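Local atomic coordinates of escJ (Escherichia coli, PDB entry 1YJ7), a protein that probably helps form, as a membrane-associated lipoprotein of the YscJ family, the molecular platform on which the bacterial type III secretion system assembles. Residues 15-20 and 57-62; 108-113 and 124-129; 130-135 and 163-168. The protein carries 3 engineered substitutions. One frame throughout, in Å; residues are numbered along the deposited sequence. Where two conformers were deposited one is given.

Interaction 1 (15-20 and 57-62); sequences NQMQAL and NGFPKK. With PO4 (phosphate ion), chain H.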
loop_
_atom_site.group_PDB
_atom_site.type_symbol
_atom_site.label_atom_id
_atom_site.label_comp_id
_atom_site.label_asym_id
_atom_site.label_seq_id
_atom_site.Cartn_x
_atom_site.Cartn_y
_atom_site.Cartn_z
ATOM N N ASN D 15 -24.178 -18.675 4.626
ATOM C CA ASN D 15 -24.287 -20.057 5.078
ATOM C C ASN D 15 -22.926 -20.693 5.330
ATOM O O ASN D 15 -22.744 -21.427 6.290
ATOM C CB ASN D 15 -25.031 -20.926 4.065
ATOM C CG ASN D 15 -26.528 -20.699 4.080
ATOM O OD1 ASN D 15 -27.093 -20.178 5.052
ATOM N ND2 ASN D 15 -27.178 -21.053 2.970
ATOM N N GLN D 16 -21.988 -20.462 4.428
ATOM C CA GLN D 16 -20.653 -21.038 4.593
ATOM C C GLN D 16 -19.965 -20.497 5.838
ATOM O O GLN D 16 -19.380 -21.270 6.612
ATOM C CB GLN D 16 -19.808 -20.847 3.333
ATOM C CG GLN D 16 -20.379 -21.671 2.173
ATOM C CD GLN D 16 -19.571 -21.558 0.907
ATOM O OE1 GLN D 16 -18.925 -20.542 0.669
ATOM N NE2 GLN D 16 -19.619 -22.609 0.078
ATOM N N MET D 17 -20.048 -19.193 6.055
ATOM C CA MET D 17 -19.423 -18.583 7.231
ATOM C C MET D 17 -20.118 -19.043 8.506
ATOM O O MET D 17 -19.471 -19.383 9.485
ATOM C CB MET D 17 -19.417 -17.055 7.120
ATOM C CG MET D 17 -18.461 -16.549 6.085
ATOM S SD MET D 17 -18.303 -14.704 6.135
ATOM C CE MET D 17 -19.021 -14.414 4.853
ATOM N N GLN D 18 -21.446 -19.095 8.470
ATOM C CA GLN D 18 -22.227 -19.486 9.630
ATOM C C GLN D 18 -21.943 -20.931 10.000
ATOM O O GLN D 18 -21.658 -21.223 11.150
ATOM C CB GLN D 18 -23.725 -19.276 9.330
ATOM C CG GLN D 18 -24.656 -19.667 10.458
ATOM C CD GLN D 18 -26.118 -19.557 10.092
ATOM O OE1 GLN D 18 -27.005 -19.828 10.927
ATOM N NE2 GLN D 18 -26.388 -19.211 8.866
ATOM N N ALA D 19 -22.011 -21.843 9.025
ATOM C CA ALA D 19 -21.698 -23.245 9.281
ATOM C C ALA D 19 -20.280 -23.443 9.827
ATOM O O ALA D 19 -20.053 -24.234 10.743
ATOM C CB ALA D 19 -21.905 -24.082 8.013
ATOM N N LEU D 20 -19.318 -22.717 9.261
ATOM C CA LEU D 20 -17.944 -22.815 9.705
ATOM C C LEU D 20 -17.838 -22.412 11.179
ATOM O O LEU D 20 -17.190 -23.099 11.979
ATOM C CB LEU D 20 -17.040 -21.941 8.825
ATOM C CG LEU D 20 -15.592 -21.728 9.269
ATOM C CD1 LEU D 20 -14.834 -23.070 9.339
ATOM C CD2 LEU D 20 -14.943 -20.772 8.308
ATOM N N ASN D 57 -9.680 -19.019 7.072
ATOM C CA ASN D 57 -10.400 -19.747 6.030
ATOM C C ASN D 57 -10.732 -18.914 4.802
ATOM O O ASN D 57 -11.458 -19.372 3.915
ATOM C CB ASN D 57 -11.660 -20.376 6.628
ATOM C CG ASN D 57 -11.344 -21.574 7.470
ATOM O OD1 ASN D 57 -11.185 -22.679 6.938
ATOM N ND2 ASN D 57 -11.167 -21.371 8.776
ATOM N N GLY D 58 -10.208 -17.692 4.766
ATOM C CA GLY D 58 -10.303 -16.828 3.613
ATOM C C GLY D 58 -11.641 -16.173 3.402
ATOM O O GLY D 58 -11.980 -15.857 2.251
ATOM N N PHE D 59 -12.393 -15.971 4.492
ATOM C CA PHE D 59 -13.693 -15.304 4.443
ATOM C C PHE D 59 -13.648 -13.882 5.014
ATOM O O PHE D 59 -12.963 -13.655 6.024
ATOM C CB PHE D 59 -14.698 -16.083 5.280
ATOM C CG PHE D 59 -15.171 -17.351 4.645
ATOM C CD1 PHE D 59 -14.746 -18.574 5.125
ATOM C CD2 PHE D 59 -16.078 -17.326 3.594
ATOM C CE1 PHE D 59 -15.191 -19.757 4.561
ATOM C CE2 PHE D 59 -16.518 -18.505 3.031
ATOM C CZ PHE D 59 -16.087 -19.721 3.518
ATOM N N PRO D 60 -14.393 -12.944 4.421
ATOM C CA PRO D 60 -15.172 -13.160 3.195
ATOM C C PRO D 60 -14.298 -13.250 1.941
ATOM O O PRO D 60 -13.202 -12.695 1.897
ATOM C CB PRO D 60 -16.069 -11.914 3.126
ATOM C CG PRO D 60 -15.287 -10.871 3.786
ATOM C CD PRO D 60 -14.541 -11.563 4.906
ATOM N N LYS D 61 -14.794 -13.950 0.929
ATOM C CA LYS D 61 -14.007 -14.230 -0.260
ATOM C C LYS D 61 -13.796 -12.958 -1.048
ATOM O O LYS D 61 -14.709 -12.170 -1.234
ATOM C CB LYS D 61 -14.687 -15.281 -1.133
ATOM C CG LYS D 61 -14.895 -16.615 -0.449
ATOM C CD LYS D 61 -13.631 -17.431 -0.398
ATOM C CE LYS D 61 -13.872 -18.770 0.274
ATOM N NZ LYS D 61 -12.690 -19.179 1.073
ATOM N N LYS D 62 -12.566 -12.733 -1.478
ATOM C CA LYS D 62 -12.293 -11.519 -2.215
ATOM C C LYS D 62 -12.701 -11.680 -3.667
ATOM O O LYS D 62 -12.798 -12.798 -4.180
ATOM C CB LYS D 62 -10.852 -11.025 -2.010
ATOM C CG LYS D 62 -9.749 -11.849 -2.564
ATOM C CD LYS D 62 -8.396 -11.217 -2.207
ATOM C CE LYS D 62 -8.085 -9.989 -3.051
ATOM N NZ LYS D 62 -6.700 -9.459 -2.812
HETATM P P PO4 H . -4.985 -7.358 -5.524
HETATM O O1 PO4 H . -6.180 -8.165 -6.001
HETATM O O2 PO4 H . -4.765 -7.542 -4.033
HETATM O O3 PO4 H . -5.283 -5.897 -5.796
HETATM O O4 PO4 H . -3.779 -7.805 -6.324
#
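The carbonyl O of Leu20 is gripped by two donors, Ser23 OG and Asn24 ND2, near the end of helix 11-23, while the side chain of Leu20 reaches across to Asn57 and Phe59. Its methyl CD2 lies 3.7 Å from Asn57 CB and also comes obliquely to the Phe59 ring, 3.9 Å from CD1. One turn earlier, the side chains of Met17 and Phe59 run alongside in opposite senses, with Met17 CG only 3.5 Å from Phe59 CD2. The thioether adds a Met-aromatic contact: Met17 SD sits 5.1 Å from the centroid of the Phe59 ring, 50° off its normal. A bend at chi3 (-109°) then carries Met17 CE on to Pro60 CB, 4.2 Å away, beside the cis peptide that joins Phe59 to Pro60. Gln16 takes the far end of the ring. Its OE1 lies in the ring plane at the edge, 3.9 Å from Phe59 CE2, and its amide is turned 73° from the ring.

The arrangement joins helix 11-23 to the loop leaving helix 47-56, the two helices of a compact beta-alpha-beta-beta-alpha unit. Helix 47-56 ends in a Schellman motif, with Gly58 as the C-prime residue at positive phi and Phe59 N bonded back to Leu54 O, a residue on which Met17 and Phe59 both pack. Over one face of the Phe59 ring, toward its rim, lies CE of Lys61, whose NZ makes a weak bond to Asn57 O; Lys61 N donates to Glu13 OE2. Lys62 NZ extends outward to O2 of a phosphate at 3.0 Å, an ion probably from the crystallisation liquor that Lys101 of the third subunit also binds.

Interaction 2 (108-113 and 124-129); sequences CSVSLN and AAVLVI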
loop_
_atom_site.group_PDB
_atom_site.type_symbol
_atom_site.label_atom_id
_atom_site.label_comp_id
_atom_site.label_asym_id
_atom_site.label_seq_id
_atom_site.Cartn_x
_atom_site.Cartn_y
_atom_site.Cartn_z
ATOM N N CYS D 108 -13.402 -25.308 -10.078
ATOM C CA CYS D 108 -12.438 -25.472 -11.170
ATOM C C CYS D 108 -11.981 -24.098 -11.631
ATOM O O CYS D 108 -12.806 -23.180 -11.785
ATOM C CB CYS D 108 -13.086 -26.227 -12.371
ATOM S SG CYS D 108 -11.935 -26.579 -13.708
ATOM N N SER D 109 -10.677 -23.931 -11.865
ATOM C CA SER D 109 -10.162 -22.765 -12.538
ATOM C C SER D 109 -9.253 -23.198 -13.664
ATOM O O SER D 109 -8.449 -24.096 -13.492
ATOM C CB SER D 109 -9.373 -21.860 -11.589
ATOM O OG SER D 109 -10.227 -21.119 -10.748
ATOM N N VAL D 110 -9.413 -22.556 -14.812
ATOM C CA VAL D 110 -8.566 -22.790 -15.975
ATOM C C VAL D 110 -8.016 -21.451 -16.426
ATOM O O VAL D 110 -8.772 -20.486 -16.633
ATOM C CB VAL D 110 -9.362 -23.432 -17.140
ATOM C CG1 VAL D 110 -8.472 -23.559 -18.375
ATOM C CG2 VAL D 110 -9.893 -24.775 -16.718
ATOM N N SER D 111 -6.689 -21.377 -16.570
ATOM C CA SER D 111 -6.055 -20.220 -17.174
ATOM C C SER D 111 -5.310 -20.689 -18.416
ATOM O O SER D 111 -4.418 -21.546 -18.316
ATOM C CB SER D 111 -5.093 -19.531 -16.196
ATOM O OG SER D 111 -4.533 -18.370 -16.799
ATOM N N LEU D 112 -5.695 -20.145 -19.574
ATOM C CA LEU D 112 -5.123 -20.507 -20.867
ATOM C C LEU D 112 -4.139 -19.470 -21.394
ATOM O O LEU D 112 -4.395 -18.276 -21.307
ATOM C CB LEU D 112 -6.217 -20.643 -21.922
ATOM C CG LEU D 112 -7.202 -21.778 -21.730
ATOM C CD1 LEU D 112 -8.230 -21.691 -22.841
ATOM C CD2 LEU D 112 -6.523 -23.149 -21.714
ATOM N N ASN D 113 -3.068 -19.986 -21.988
ATOM C CA ASN D 113 -2.068 -19.216 -22.726
ATOM C C ASN D 113 -2.120 -19.734 -24.169
ATOM O O ASN D 113 -1.550 -20.766 -24.453
ATOM C CB ASN D 113 -0.693 -19.475 -22.101
ATOM C CG ASN D 113 0.471 -19.105 -23.024
ATOM O OD1 ASN D 113 0.390 -18.119 -23.757
ATOM N ND2 ASN D 113 1.534 -19.916 -23.009
ATOM N N ALA D 124 -1.637 -24.481 -20.531
ATOM C CA ALA D 124 -2.834 -24.315 -19.713
ATOM C C ALA D 124 -2.561 -24.710 -18.285
ATOM O O ALA D 124 -1.870 -25.673 -18.037
ATOM C CB ALA D 124 -3.961 -25.165 -20.250
ATOM N N ALA D 125 -3.125 -23.949 -17.356
ATOM C CA ALA D 125 -3.095 -24.266 -15.927
ATOM C C ALA D 125 -4.503 -24.613 -15.497
ATOM O O ALA D 125 -5.416 -23.864 -15.777
ATOM C CB ALA D 125 -2.620 -23.061 -15.163
ATOM N N VAL D 126 -4.651 -25.735 -14.803
ATOM C CA VAL D 126 -5.953 -26.260 -14.402
ATOM C C VAL D 126 -5.904 -26.635 -12.935
ATOM O O VAL D 126 -5.106 -27.493 -12.534
ATOM C CB VAL D 126 -6.319 -27.496 -15.223
ATOM C CG1 VAL D 126 -7.709 -28.009 -14.825
ATOM C CG2 VAL D 126 -6.265 -27.172 -16.694
ATOM N N LEU D 127 -6.745 -25.981 -12.135
ATOM C CA LEU D 127 -6.899 -26.302 -10.718
ATOM C C LEU D 127 -8.299 -26.871 -10.513
ATOM O O LEU D 127 -9.305 -26.272 -10.937
ATOM C CB LEU D 127 -6.725 -25.061 -9.862
ATOM C CG LEU D 127 -6.952 -25.241 -8.356
ATOM C CD1 LEU D 127 -5.946 -26.193 -7.738
ATOM C CD2 LEU D 127 -6.921 -23.893 -7.685
ATOM N N VAL D 128 -8.356 -28.052 -9.916
ATOM C CA VAL D 128 -9.623 -28.734 -9.657
ATOM C C VAL D 128 -9.739 -28.999 -8.170
ATOM O O VAL D 128 -8.843 -29.552 -7.544
ATOM C CB VAL D 128 -9.723 -30.059 -10.428
ATOM C CG1 VAL D 128 -11.056 -30.786 -10.140
ATOM C CG2 VAL D 128 -9.532 -29.830 -11.919
ATOM N N ILE D 129 -10.862 -28.587 -7.593
ATOM C CA ILE D 129 -11.148 -28.841 -6.202
ATOM C C ILE D 129 -12.174 -29.964 -6.159
ATOM O O ILE D 129 -13.198 -29.899 -6.842
ATOM C CB ILE D 129 -11.746 -27.596 -5.496
ATOM C CG1 ILE D 129 -10.849 -26.358 -5.633
ATOM C CG2 ILE D 129 -11.982 -27.917 -4.007
ATOM C CD1 ILE D 129 -9.341 -26.576 -5.232
#
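Ser109 and Leu127 face each other as an antiparallel hydrogen-bonded pair, and Ser111 with Ala125 forms the next. Ser109 N meets Leu127 O and Leu127 N meets Ser109 O, both at 2.9 Å and close to straight. Ser111 N to Ala125 O and Ala125 N to Ser111 O match that length, the latter bond with an angle of 176° at hydrogen. In the non-hydrogen-bonded pairs between and beside them, CA-H groups lean on the same oxygens: Cys108 CA lies 3.2 Å from Leu127 O and Val110 CA 3.3 Å from Ala125 O.

Side-chain contact across the strands is lighter. Leu112 keeps CG beside its backbone N (chi1 -66°), and its CD2 touches Ala124 CB at 3.6 Å. Together with Cys108, Val110, Val126 and Val128 these residues make an apolar face; Leu99 of helix 80-99 packs on Cys108 and Val126, and Ile95 on Val110. The face bearing Ser109, Ser111 and Ala125 meets the second subunit, where Lys101 donates to Ser109 OG and Leu98 packs on Ser109.

Strand 159-165 pairs with the far edge of 123-130, through Ala124 and Val126. At the outer edge of 105-113, Glu96 OE1 accepts Val110 N and Glu92 OE1 accepts Leu112 N. Helix carboxylates thus satisfy outward amides of the edge strand, which would probably favour their ionised form and tie helix 80-99 to the sheet by polar bonds as well as apolar packing.

Interaction 3 (130-135 and 163-168); sequences SSPEVN and IKSSSG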
loop_
_atom_site.group_PDB
_atom_site.type_symbol
_atom_site.label_atom_id
_atom_site.label_comp_id
_atom_site.label_asym_id
_atom_site.label_seq_id
_atom_site.Cartn_x
_atom_site.Cartn_y
_atom_site.Cartn_z
ATOM N N SER D 130 -11.891 -30.998 -5.381
ATOM C CA SER D 130 -12.808 -32.107 -5.223
ATOM C C SER D 130 -13.506 -32.138 -3.876
ATOM O O SER D 130 -13.073 -31.546 -2.890
ATOM C CB SER D 130 -12.081 -33.433 -5.436
ATOM O OG SER D 130 -11.394 -33.834 -4.262
ATOM N N SER D 131 -14.612 -32.871 -3.851
ATOM C CA SER D 131 -15.231 -33.268 -2.593
ATOM C C SER D 131 -14.155 -33.959 -1.733
ATOM O O SER D 131 -13.315 -34.687 -2.270
ATOM C CB SER D 131 -16.393 -34.219 -2.837
ATOM O OG SER D 131 -17.207 -33.767 -3.914
ATOM N N PRO D 132 -14.215 -33.782 -0.425
ATOM C CA PRO D 132 -13.272 -34.471 0.466
ATOM C C PRO D 132 -13.370 -35.999 0.390
ATOM O O PRO D 132 -12.385 -36.691 0.693
ATOM C CB PRO D 132 -13.667 -33.976 1.864
ATOM C CG PRO D 132 -14.560 -32.805 1.672
ATOM C CD PRO D 132 -15.157 -32.917 0.318
ATOM N N GLU D 133 -14.532 -36.520 -0.011
ATOM C CA GLU D 133 -14.747 -37.966 -0.049
ATOM C C GLU D 133 -14.367 -38.604 -1.382
ATOM O O GLU D 133 -14.626 -39.790 -1.571
ATOM C CB GLU D 133 -16.224 -38.312 0.244
ATOM C CG GLU D 133 -16.918 -37.492 1.319
ATOM C CD GLU D 133 -16.185 -37.467 2.650
ATOM O OE1 GLU D 133 -16.429 -36.509 3.429
ATOM O OE2 GLU D 133 -15.373 -38.388 2.934
ATOM N N VAL D 134 -13.810 -37.819 -2.315
ATOM C CA VAL D 134 -13.505 -38.283 -3.664
ATOM C C VAL D 134 -11.997 -38.102 -3.905
ATOM O O VAL D 134 -11.424 -37.096 -3.484
ATOM C CB VAL D 134 -14.312 -37.491 -4.712
ATOM C CG1 VAL D 134 -13.814 -37.743 -6.133
ATOM C CG2 VAL D 134 -15.811 -37.845 -4.597
ATOM N N ASN D 135 -11.381 -39.075 -4.570
ATOM C CA ASN D 135 -9.996 -38.944 -5.070
ATOM C C ASN D 135 -10.025 -38.876 -6.586
ATOM O O ASN D 135 -10.342 -39.867 -7.245
ATOM C CB ASN D 135 -9.163 -40.151 -4.634
ATOM C CG ASN D 135 -7.783 -40.154 -5.236
ATOM O OD1 ASN D 135 -7.279 -39.131 -5.678
ATOM N ND2 ASN D 135 -7.146 -41.313 -5.214
ATOM N N ILE D 163 -4.876 -31.027 -8.313
ATOM C CA ILE D 163 -6.132 -31.412 -7.653
ATOM C C ILE D 163 -5.993 -31.305 -6.142
ATOM O O ILE D 163 -5.011 -31.741 -5.562
ATOM C CB ILE D 163 -6.619 -32.814 -8.136
ATOM C CG1 ILE D 163 -5.619 -33.921 -7.817
ATOM C CG2 ILE D 163 -6.925 -32.791 -9.652
ATOM C CD1 ILE D 163 -6.181 -35.321 -8.038
ATOM N N LYS D 164 -6.983 -30.680 -5.492
ATOM C CA LYS D 164 -7.001 -30.536 -4.049
ATOM C C LYS D 164 -8.398 -30.853 -3.506
ATOM O O LYS D 164 -9.390 -30.550 -4.146
ATOM C CB LYS D 164 -6.652 -29.107 -3.643
ATOM C CG LYS D 164 -5.256 -28.626 -4.024
ATOM C CD LYS D 164 -4.179 -29.307 -3.183
ATOM C CE LYS D 164 -2.837 -29.256 -3.889
ATOM N NZ LYS D 164 -1.690 -29.602 -2.990
ATOM N N SER D 165 -8.446 -31.499 -2.356
ATOM C CA SER D 165 -9.682 -31.671 -1.591
ATOM C C SER D 165 -10.074 -30.343 -0.965
ATOM O O SER D 165 -9.230 -29.615 -0.480
ATOM C CB SER D 165 -9.469 -32.698 -0.490
ATOM O OG SER D 165 -10.587 -32.755 0.390
ATOM N N SER D 166 -11.376 -30.040 -0.908
ATOM C CA SER D 166 -11.816 -28.814 -0.265
ATOM C C SER D 166 -11.447 -28.819 1.232
ATOM O O SER D 166 -11.340 -27.749 1.862
ATOM C CB SER D 166 -13.337 -28.636 -0.429
ATOM O OG SER D 166 -14.023 -29.640 0.289
ATOM N N SER D 167 -11.270 -30.009 1.803
ATOM C CA SER D 167 -10.919 -30.138 3.226
ATOM C C SER D 167 -9.463 -29.778 3.547
ATOM O O SER D 167 -9.090 -29.693 4.721
ATOM C CB SER D 167 -11.285 -31.518 3.779
ATOM O OG SER D 167 -10.611 -32.582 3.134
ATOM N N GLY D 168 -8.637 -29.566 2.519
ATOM C CA GLY D 168 -7.306 -29.017 2.718
ATOM C C GLY D 168 -6.152 -29.775 2.079
ATOM O O GLY D 168 -6.339 -30.807 1.418
#
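Pro132 lays its ring against three consecutive serines, Ser165 to Ser167. At CB the ring meets two hydroxyls, Ser167 OG and Ser165 OG, each 3.6 Å from Pro132 CB. CG comes next, 3.5 Å from Ser166 OG, with Ser167 CB a little farther off. CD closes the ring over the same Ser166 oxygen, again at 3.5 Å. The same Ser165 OG that meets CB also lies 3.2 Å from Pro132 CA; with the hydroxyl anti to its own nitrogen (chi1 172°), Ser165 aims OG at this spot.

Two backbone bonds set the proline there. Ser130 N donates to Lys164 O at 2.8 Å, and Ser166 N donates to Ser130 O at 3.0 Å. They make Ser130 and Ser165 a parallel bridge, at the end of the pairing between strands 123-130 and 159-165, whose connection through helix 140-150 is a beta-alpha-beta crossover. From the bridge each chain enters a type I beta turn, Ser131 to Val134 and Ser165 to Gly168, and the two turns stay in contact through Pro132.

Ser131 O, at the start of the first turn, has two donors: Ser130 OG bonds it at 2.9 Å from above the carbonyl plane, 46° out of it, while Val134 N reaches it from the opposite face. On the other chain segment, Ser167 OG is hydrogen-bonded to O of the carboxy-terminal Gly171 and Ser165 OG to its OXT. The CB of Lys164 leaves away from segment 130-135, and NZ bonds Gln169 OE1; the side chain also packs on Pro103 of the second subunit.

From the N terminus, interaction 1 comes first: segment 57-62 returns to helix 11-23 and closes a loop that holds strands 28-32 and 38-42 and helix 47-56. The chain then runs through helix 80-99 to interaction 2, a hairpin closure with only ten residues between its segments. Interaction 3 follows at once, closing the longer loop over helix 140-150. The three lie in series, neither nested nor crossed. Interactions 2 and 3 share one sheet and touch, Val128 O lying 3.0 Å from Lys164 N in a probable hydrogen bond. Interaction 1 belongs to the other sheet's unit, its centre about 23 Å from that of interaction 2.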